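Local coordinates for protein carboxylic ester hydrolase (PDB 7K4O) that hydrolyses ester bonds of tannins, as a fungal serine esterase of the tannase family, probably releasing gallic acid, at residues Gly354-Ile357 and Ala358-Asp362; Leu136-Asn139 and Gly140-Asp143; Phe217-Thr220 and Gln221-Tyr224; Tyr376-Leu379 and Lys380-Ile384. One frame throughout, in Å; residues are numbered along the deposited sequence. Where two conformers were deposited one is given.

Interaction 1 (Gly354-Ile357 and Ala358-Asp362); sequences GEYI and ALLVD. With NAG (2-acetamido-2-deoxy-beta-D-glucopyranose), chain E.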
# COMPACT_ATOMS: atom_id res chain seq x y z
N GLY A 354 -5.56 11.83 12.56
CA GLY A 354 -5.22 13.09 13.23
C GLY A 354 -4.04 13.77 12.56
O GLY A 354 -4.04 15.02 12.41
N GLU A 355 -3.05 12.99 12.16
CA GLU A 355 -1.86 13.59 11.55
C GLU A 355 -2.26 14.28 10.23
O GLU A 355 -1.67 15.36 9.91
CB GLU A 355 -0.76 12.56 11.29
CG GLU A 355 0.44 13.16 10.56
CD GLU A 355 1.75 12.45 10.73
OE1 GLU A 355 1.75 11.30 11.21
OE2 GLU A 355 2.79 13.06 10.41
N TYR A 356 -3.08 13.68 9.39
CA TYR A 356 -3.51 14.31 8.13
C TYR A 356 -4.13 15.70 8.43
O TYR A 356 -3.71 16.71 7.84
CB TYR A 356 -4.47 13.45 7.33
CG TYR A 356 -5.10 14.21 6.18
CD1 TYR A 356 -4.31 14.75 5.20
CD2 TYR A 356 -6.46 14.42 6.08
CE1 TYR A 356 -4.85 15.50 4.16
CE2 TYR A 356 -7.02 15.09 5.00
CZ TYR A 356 -6.21 15.64 4.03
OH TYR A 356 -6.74 16.38 3.01
N ILE A 357 -5.07 15.74 9.35
CA ILE A 357 -5.74 17.05 9.67
C ILE A 357 -4.71 18.04 10.20
O ILE A 357 -4.66 19.20 9.72
CB ILE A 357 -6.94 16.86 10.60
CG1 ILE A 357 -7.98 15.91 9.99
CG2 ILE A 357 -7.53 18.22 10.99
CD1 ILE A 357 -8.42 16.21 8.57
N ALA A 358 -3.90 17.64 11.17
CA ALA A 358 -2.94 18.57 11.81
C ALA A 358 -1.89 19.04 10.79
O ALA A 358 -1.50 20.22 10.81
CB ALA A 358 -2.30 17.94 13.02
N LEU A 359 -1.34 18.13 9.97
CA LEU A 359 -0.16 18.42 9.12
C LEU A 359 -0.57 19.09 7.80
O LEU A 359 0.12 19.99 7.37
CB LEU A 359 0.57 17.12 8.81
CG LEU A 359 1.90 17.29 8.09
CD1 LEU A 359 2.93 17.95 8.98
CD2 LEU A 359 2.34 15.93 7.56
N LEU A 360 -1.58 18.56 7.12
CA LEU A 360 -1.84 18.93 5.72
C LEU A 360 -3.14 19.74 5.57
O LEU A 360 -3.35 20.29 4.51
CB LEU A 360 -1.84 17.68 4.86
CG LEU A 360 -0.44 17.09 4.64
CD1 LEU A 360 -0.60 15.66 4.15
CD2 LEU A 360 0.32 17.93 3.63
N VAL A 361 -3.97 19.82 6.59
CA VAL A 361 -5.17 20.69 6.57
C VAL A 361 -4.87 21.93 7.41
O VAL A 361 -4.80 23.04 6.86
CB VAL A 361 -6.42 19.93 7.02
CG1 VAL A 361 -7.62 20.89 7.03
CG2 VAL A 361 -6.69 18.72 6.12
N ASP A 362 -4.59 21.75 8.69
CA ASP A 362 -4.29 22.87 9.63
C ASP A 362 -2.87 23.37 9.46
O ASP A 362 -2.54 24.54 9.81
CB ASP A 362 -4.53 22.42 11.06
CG ASP A 362 -5.99 22.08 11.38
OD1 ASP A 362 -6.88 22.37 10.59
OD2 ASP A 362 -6.19 21.45 12.44
C1 NAG E . -3.89 24.83 14.16
C2 NAG E . -4.25 25.67 15.43
C3 NAG E . -5.72 25.61 15.71
C4 NAG E . -6.45 26.14 14.45
C5 NAG E . -6.02 25.32 13.24
C6 NAG E . -6.59 25.95 11.97
C7 NAG E . -2.39 25.74 17.04
C8 NAG E . -1.75 25.02 18.18
N2 NAG E . -3.46 25.16 16.54
O3 NAG E . -5.82 26.49 16.83
O4 NAG E . -7.86 25.90 14.53
O5 NAG E . -4.64 25.35 13.12
O6 NAG E . -5.80 27.07 11.50
O7 NAG E . -1.98 26.81 16.66

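Interaction 2 (Leu136-Asn139 and Gly140-Asp143); sequences LLAN and GTLD. With NAG (2-acetamido-2-deoxy-beta-D-glucopyranose), chain H.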
# COMPACT_ATOMS: atom_id res chain seq x y z
N LEU A 136 6.57 21.23 7.00
CA LEU A 136 6.17 22.60 7.40
C LEU A 136 7.39 23.49 7.52
O LEU A 136 8.35 23.15 8.22
CB LEU A 136 5.39 22.60 8.71
CG LEU A 136 4.12 21.78 8.75
CD1 LEU A 136 3.53 21.82 10.15
CD2 LEU A 136 3.12 22.18 7.71
N LEU A 137 7.35 24.63 6.85
CA LEU A 137 8.35 25.70 7.07
C LEU A 137 8.10 26.46 8.38
O LEU A 137 9.07 26.99 8.96
CB LEU A 137 8.38 26.66 5.89
CG LEU A 137 8.79 26.08 4.53
CD1 LEU A 137 8.68 27.13 3.45
CD2 LEU A 137 10.24 25.54 4.61
N ALA A 138 6.85 26.55 8.79
CA ALA A 138 6.38 27.25 10.01
C ALA A 138 4.97 26.76 10.23
O ALA A 138 4.38 26.12 9.35
CB ALA A 138 6.41 28.77 9.85
N ASN A 139 4.40 27.08 11.37
CA ASN A 139 2.99 26.79 11.62
C ASN A 139 2.17 27.66 10.66
O ASN A 139 2.35 28.90 10.69
CB ASN A 139 2.61 27.01 13.08
CG ASN A 139 3.20 25.94 13.97
OD1 ASN A 139 3.20 24.73 13.63
ND2 ASN A 139 3.79 26.37 15.06
N GLY A 140 1.40 27.00 9.81
CA GLY A 140 0.61 27.60 8.74
C GLY A 140 1.28 27.64 7.40
O GLY A 140 0.61 28.08 6.47
N THR A 141 2.53 27.21 7.28
CA THR A 141 3.26 27.37 6.00
C THR A 141 3.81 26.01 5.53
O THR A 141 4.75 25.51 6.14
CB THR A 141 4.42 28.36 6.15
OG1 THR A 141 3.93 29.58 6.72
CG2 THR A 141 5.07 28.69 4.84
N LEU A 142 3.15 25.44 4.54
CA LEU A 142 3.74 24.22 3.91
C LEU A 142 5.08 24.43 3.10
O LEU A 142 5.41 25.50 2.44
CB LEU A 142 2.67 23.72 2.93
CG LEU A 142 2.51 22.21 2.82
CD1 LEU A 142 1.85 21.65 4.05
CD2 LEU A 142 1.72 21.86 1.58
N ASP A 143 5.96 23.46 3.24
CA ASP A 143 7.13 23.37 2.36
C ASP A 143 6.62 22.66 1.09
O ASP A 143 6.48 21.40 1.09
CB ASP A 143 8.24 22.60 3.03
CG ASP A 143 9.54 22.57 2.25
OD1 ASP A 143 9.47 22.69 1.01
OD2 ASP A 143 10.61 22.44 2.88
C1 NAG H . 4.33 25.51 16.11
C2 NAG H . 5.54 26.00 16.86
C3 NAG H . 5.91 25.07 18.00
C4 NAG H . 4.67 25.03 18.87
C5 NAG H . 3.48 24.52 18.05
C6 NAG H . 2.17 24.29 18.81
C7 NAG H . 7.14 25.12 15.18
C8 NAG H . 7.40 25.36 13.70
N2 NAG H . 6.48 26.10 15.76
O3 NAG H . 7.11 25.52 18.60
O4 NAG H . 4.76 23.99 19.83
O5 NAG H . 3.24 25.45 17.02
O6 NAG H . 1.92 25.41 19.67
O7 NAG H . 7.38 24.09 15.77

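Interaction 3 (Phe217-Thr220 and Gln221-Tyr224); sequences FQQT and QHLY. With GDE (3,4,5-trihydroxybenzoic acid), chain J.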
# COMPACT_ATOMS: atom_id res chain seq x y z
N PHE A 217 -9.73 10.95 1.12
CA PHE A 217 -10.76 10.03 1.65
C PHE A 217 -10.07 9.05 2.57
O PHE A 217 -10.52 8.80 3.68
CB PHE A 217 -11.49 9.35 0.50
CG PHE A 217 -12.47 10.22 -0.25
CD1 PHE A 217 -12.03 11.27 -1.05
CD2 PHE A 217 -13.83 10.06 -0.09
CE1 PHE A 217 -12.93 12.12 -1.67
CE2 PHE A 217 -14.73 10.87 -0.75
CZ PHE A 217 -14.28 11.90 -1.53
N GLN A 218 -8.93 8.49 2.14
CA GLN A 218 -8.23 7.43 2.89
C GLN A 218 -7.75 8.00 4.23
O GLN A 218 -7.85 7.32 5.26
CB GLN A 218 -7.04 6.92 2.07
CG GLN A 218 -6.04 6.12 2.90
CD GLN A 218 -6.64 4.98 3.70
OE1 GLN A 218 -7.67 4.43 3.32
NE2 GLN A 218 -5.92 4.59 4.74
N GLN A 219 -7.12 9.20 4.27
CA GLN A 219 -6.54 9.67 5.53
C GLN A 219 -7.69 10.08 6.48
O GLN A 219 -7.66 9.75 7.68
CB GLN A 219 -5.58 10.84 5.35
CG GLN A 219 -4.44 10.61 4.35
CD GLN A 219 -3.71 9.31 4.56
OE1 GLN A 219 -3.64 8.80 5.68
NE2 GLN A 219 -3.05 8.84 3.48
N THR A 220 -8.69 10.76 5.94
CA THR A 220 -9.78 11.28 6.80
C THR A 220 -10.61 10.11 7.36
O THR A 220 -11.06 10.22 8.54
CB THR A 220 -10.66 12.25 6.04
OG1 THR A 220 -9.85 13.28 5.47
CG2 THR A 220 -11.70 12.87 6.93
N GLN A 221 -10.81 9.04 6.63
CA GLN A 221 -11.65 7.90 7.10
C GLN A 221 -11.03 7.24 8.32
O GLN A 221 -11.79 6.56 9.06
CB GLN A 221 -12.03 6.93 5.99
CG GLN A 221 -10.88 6.14 5.41
CD GLN A 221 -10.48 4.93 6.24
OE1 GLN A 221 -11.36 4.21 6.74
NE2 GLN A 221 -9.16 4.75 6.43
N HIS A 222 -9.76 7.46 8.61
CA HIS A 222 -9.11 6.94 9.82
C HIS A 222 -9.77 7.54 11.09
O HIS A 222 -9.59 6.95 12.15
CB HIS A 222 -7.62 7.21 9.84
CG HIS A 222 -6.80 6.18 9.12
ND1 HIS A 222 -6.72 4.87 9.59
CD2 HIS A 222 -5.99 6.27 8.02
CE1 HIS A 222 -5.85 4.21 8.83
NE2 HIS A 222 -5.40 5.04 7.84
N LEU A 223 -10.50 8.65 10.94
CA LEU A 223 -11.19 9.31 12.10
C LEU A 223 -12.61 8.79 12.16
O LEU A 223 -13.28 9.13 13.13
CB LEU A 223 -11.17 10.84 11.93
CG LEU A 223 -9.82 11.51 12.04
CD1 LEU A 223 -9.94 13.04 11.85
CD2 LEU A 223 -9.13 11.22 13.34
N TYR A 224 -13.10 8.03 11.17
CA TYR A 224 -14.54 7.65 11.11
C TYR A 224 -14.95 6.84 12.37
O TYR A 224 -15.94 7.20 13.06
CB TYR A 224 -14.88 6.88 9.86
CG TYR A 224 -16.31 6.46 9.77
CD1 TYR A 224 -17.34 7.35 10.03
CD2 TYR A 224 -16.64 5.14 9.51
CE1 TYR A 224 -18.66 6.93 10.00
CE2 TYR A 224 -17.95 4.73 9.46
CZ TYR A 224 -18.97 5.61 9.76
OH TYR A 224 -20.29 5.18 9.69
OAA GDE J . 2.15 3.14 4.66
OAB GDE J . 1.25 1.89 6.24
OAC GDE J . -1.05 7.16 4.46
OAD GDE J . -3.55 3.62 6.47
OAE GDE J . -3.43 6.13 5.54
CAF GDE J . 0.08 5.03 4.95
CAG GDE J . -1.20 3.22 5.98
CAH GDE J . 1.21 2.87 5.46
CAI GDE J . -1.06 5.84 4.97
CAJ GDE J . -2.35 4.05 6.03
CAK GDE J . -0.02 3.76 5.50
CAL GDE J . -2.27 5.32 5.51

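Interaction 4 (Tyr376-Leu379 and Lys380-Ile384); sequences YDTL and KDWMI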
# COMPACT_ATOMS: atom_id res chain seq x y z
N TYR A 376 -19.90 13.56 11.41
CA TYR A 376 -19.86 12.93 10.08
C TYR A 376 -19.71 14.00 9.00
O TYR A 376 -18.97 13.79 8.00
CB TYR A 376 -21.09 12.05 9.82
CG TYR A 376 -21.28 10.93 10.81
CD1 TYR A 376 -20.22 10.27 11.41
CD2 TYR A 376 -22.57 10.54 11.17
CE1 TYR A 376 -20.42 9.22 12.30
CE2 TYR A 376 -22.79 9.49 12.05
CZ TYR A 376 -21.72 8.81 12.61
OH TYR A 376 -21.92 7.80 13.50
N ASP A 377 -20.45 15.11 9.08
CA ASP A 377 -20.38 16.16 8.03
C ASP A 377 -18.99 16.84 8.03
O ASP A 377 -18.55 17.23 6.92
CB ASP A 377 -21.51 17.19 8.21
CG ASP A 377 -22.89 16.70 7.79
OD1 ASP A 377 -23.01 15.65 7.16
OD2 ASP A 377 -23.89 17.41 8.14
N THR A 378 -18.34 17.00 9.18
CA THR A 378 -16.97 17.58 9.25
C THR A 378 -16.05 16.65 8.42
O THR A 378 -15.22 17.18 7.64
CB THR A 378 -16.42 17.65 10.67
OG1 THR A 378 -17.40 18.28 11.52
CG2 THR A 378 -15.12 18.40 10.82
N LEU A 379 -16.20 15.35 8.62
CA LEU A 379 -15.35 14.35 7.88
C LEU A 379 -15.64 14.47 6.38
O LEU A 379 -14.68 14.49 5.55
CB LEU A 379 -15.61 12.93 8.38
CG LEU A 379 -15.31 12.67 9.85
CD1 LEU A 379 -15.50 11.21 10.17
CD2 LEU A 379 -13.91 13.09 10.26
N LYS A 380 -16.90 14.55 5.98
CA LYS A 380 -17.27 14.74 4.56
C LYS A 380 -16.59 15.99 4.01
O LYS A 380 -16.01 15.95 2.93
CB LYS A 380 -18.78 14.84 4.41
CG LYS A 380 -19.25 15.27 3.03
CD LYS A 380 -20.74 15.56 2.99
CE LYS A 380 -21.20 16.00 1.62
NZ LYS A 380 -22.67 16.10 1.56
N ASP A 381 -16.66 17.09 4.73
CA ASP A 381 -16.12 18.37 4.23
C ASP A 381 -14.60 18.24 4.03
O ASP A 381 -14.09 18.79 3.04
CB ASP A 381 -16.42 19.53 5.20
CG ASP A 381 -17.91 19.89 5.25
OD1 ASP A 381 -18.65 19.50 4.35
OD2 ASP A 381 -18.30 20.56 6.24
N TRP A 382 -13.91 17.57 4.94
CA TRP A 382 -12.45 17.32 4.81
C TRP A 382 -12.18 16.45 3.58
O TRP A 382 -11.21 16.75 2.82
CB TRP A 382 -11.91 16.71 6.09
CG TRP A 382 -11.62 17.70 7.17
CD1 TRP A 382 -11.18 18.99 7.06
CD2 TRP A 382 -11.71 17.43 8.58
NE1 TRP A 382 -10.99 19.51 8.31
CE2 TRP A 382 -11.28 18.58 9.25
CE3 TRP A 382 -12.00 16.29 9.32
CZ2 TRP A 382 -11.19 18.63 10.64
CZ3 TRP A 382 -11.89 16.32 10.69
CH2 TRP A 382 -11.50 17.49 11.34
N MET A 383 -13.00 15.45 3.33
CA MET A 383 -12.71 14.57 2.16
C MET A 383 -12.85 15.38 0.88
O MET A 383 -12.03 15.25 -0.06
CB MET A 383 -13.61 13.34 2.16
CG MET A 383 -13.35 12.47 3.37
SD MET A 383 -14.33 10.97 3.32
CE MET A 383 -13.76 10.17 4.80
N ILE A 384 -13.93 16.18 0.79
CA ILE A 384 -14.23 16.95 -0.44
C ILE A 384 -13.24 18.07 -0.62
O ILE A 384 -12.77 18.27 -1.77
CB ILE A 384 -15.69 17.46 -0.42
CG1 ILE A 384 -16.63 16.25 -0.47
CG2 ILE A 384 -15.92 18.42 -1.57
CD1 ILE A 384 -18.14 16.59 -0.42

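Interaction 1 (Gly354-Ile357 and Ala358-Asp362)
Tyr356 swings CG away from its backbone N (chi1 169°), and Val361 holds CG2 beside its own backbone N, which brings that methyl over one face of the phenol ring. The contact is CH-pi, offset toward the rim, with Val361 CG2 4.0 Å from the Tyr356 ring centroid. The Leu360 side chain crosses that of Tyr356 at about a right angle: Leu360 CB lies 3.8 Å from Tyr356 CE1, and its CD1 sits at the ring edge. Ile357 runs alongside Val361, Ile357 CD1 to Val361 CG2 at 3.9 Å. All this happens in the last turns of helix 351-361, where the i+4 pattern widens into a pi-type turn. Asp362 N reaches back five residues to Ile357 O at 2.8 Å, almost straight at 176°. Val361 N also donates to Ile357 O, at 3.3 Å and from above the carbonyl plane, so two N-H groups grip one oxygen. A weak bond from Val361 N to Tyr356 O accompanies it. Glu355, a buried acid, is held by Gln351 through OE1. The Tyr356 side chain, about 8 Å from bound gallic acid, meets the ring of Trp215 in helix 215-221, while Asp362 CB approaches O5 of an N-acetylglucosamine at 3.6 Å.

Interaction 2 (Leu136-Asn139 and Gly140-Asp143)
Ala138 and Thr141 close a type II beta turn, Thr141 N bonding to Ala138 O at 3.0 Å, and just before it Leu137 and Ala138 both face Thr141 in a classic beta bulge. Leu137 N completes the bulge with a bond of 2.8 Å to Thr141 O. Gly140 takes the third position of the turn with a phi of 94°, a value that suits glycine. Leu137 carries most of the side-chain contact. Its CB lies 4.0 Å from Thr141 CG2, and its CD2 comes to 3.6 Å from Asp143 OD2, the two side chains crossing at about a right angle. Asp143 can reach this leucine with one oxygen while the other, OD1, accepts Thr146 N and caps the first turn of helix 144-169; its CG stands opposite the backbone N (chi1 -175°). Leu136 meets Leu142 obliquely, Leu136 CD2 to Leu142 CD1 at 3.9 Å, although Leu142 was modelled in two conformers and this distance holds for one of them. At the tip of the hairpin, Asn139 ND2 is bonded covalently to C1 of an N-acetylglucosamine at 1.5 Å, and Asn139-Gly140-Thr141 is the N-linked sequon that explains it. The sugar therefore projects from a tight turn at the surface. Gly140 bonds through its backbone to Lys363 and Asp143 to Met135, while Leu136 and Leu142 lie on Leu359 and Leu360, so the hairpin rests against the end of helix 351-361 before running into helix 144-169.

Interaction 3 (Phe217-Thr220 and Gln221-Tyr224)
Gln218 and Gln219 from one segment and His222 from the other converge on the three hydroxyls of gallic acid. The central one, OAE, donates to Gln219 OE1 at 2.7 Å and accepts from Gln218 NE2 at 3.0 Å, the latter bond practically linear at 178°. His222 NE2 donates a longer bond (3.2 Å) to OAE and makes a short one of 2.7 Å with OAD, which lies at the edge of the imidazole, in its plane. Gln219 NE2 takes the third hydroxyl, OAC, at 2.8 Å, so this one amide holds two neighbouring hydroxyls with its two ends. The second shell fixes these groups in turn: Gln218 NE2 also bonds to Ser421 O, and His222 ND1 is hydrogen-bonded to Asp333 OD1. Gln221 does its part by folding back. Its CG sits between the backbone N and carbonyl carbon (chi1 67°), and NE2 then donates to Gln218 O at 3.1 Å, in the carbonyl plane and on a lone pair. From there NE2 lies 3.8 Å above the centre of one His222 face, and it also bonds to Tyr325 OH. The backbone passes from an i+4 bond, Gln221 N to Phe217 O, to i+3 bonds: His222 N reaches Gln219 O at 3.2 Å from above the carbonyl plane, and Leu223 N turns to Thr220 O. Outward, Gln219 and Thr220 pack on Tyr356, and Leu223 on Ile357. Ser421, Gly97, Glu187 and His465 complete the polar grip on the ligand in a pocket of an alpha/beta-hydrolase fold, beside the probable catalytic Ser186 and His465.

Interaction 4 (Tyr376-Leu379 and Lys380-Ile384)
Thr378 lays its methyl over one face of Trp382, a CH-pi contact between residues four apart in helix 376-390. The methyl sits almost straight above the six-membered ring: Thr378 CG2 stands 3.7 Å from the centroid of that Trp382 ring, 10° off the ring normal. Leu379 comes in at the edge instead, its CD2 near the ring plane and 3.8 Å from Trp382 CZ3. The indole is thus met by one carbon from above and another from the rim, both supplied by the preceding turn. Trp382 swings into this place with CG beside its backbone N (chi1 -82°), and its side chain runs alongside that of Thr378. Regular i+4 bonds keep the spacing, among them Trp382 N to Thr378 O at 3.0 Å and Met383 N to Leu379 O at 2.9 Å. Thr378 is oriented by its other branch, since OG1 is hydrogen-bonded to Thr375 N just ahead of the helix. The polar side of the same turns is tied down elsewhere: Lys380 NZ, in one of two modelled conformers, forms a salt bridge with Asp315, and Asp377 OD2 bonds to Ser316 OG. Farther out, Ile357 and Val361 of helix 351-361 pack on Trp382, Val227 of helix 224-232 on Leu379, and Phe217, Thr220 and Gln221 on Met383. Met383 reaches that last group with its chain extended beyond CG (chi2 -177°), and its CG rests 3.3 Å from Leu379 O.

Overall arrangement
Along the chain the order is interaction 2, 3, 1, 4, but in space interaction 1 is the hub. Its helix, 351-361, touches all three others: the hairpin of interaction 2 with centres 12 Å apart, interaction 3 at 11 Å and interaction 4 at 13 Å. Interactions 3 and 4 are closer still, 9 Å between centres, with Phe217 CD2 3.6 Å from Met383 SD. Helices 215-221, 351-361 and 376-390 therefore pack as a trio, and the helix that holds the ligand is packed against the other two. Interaction 2 touches interaction 1 but neither 3 nor 4, its nearest atoms about 13 Å from interaction 3; its glycan lies more than 20 Å from the gallic acid.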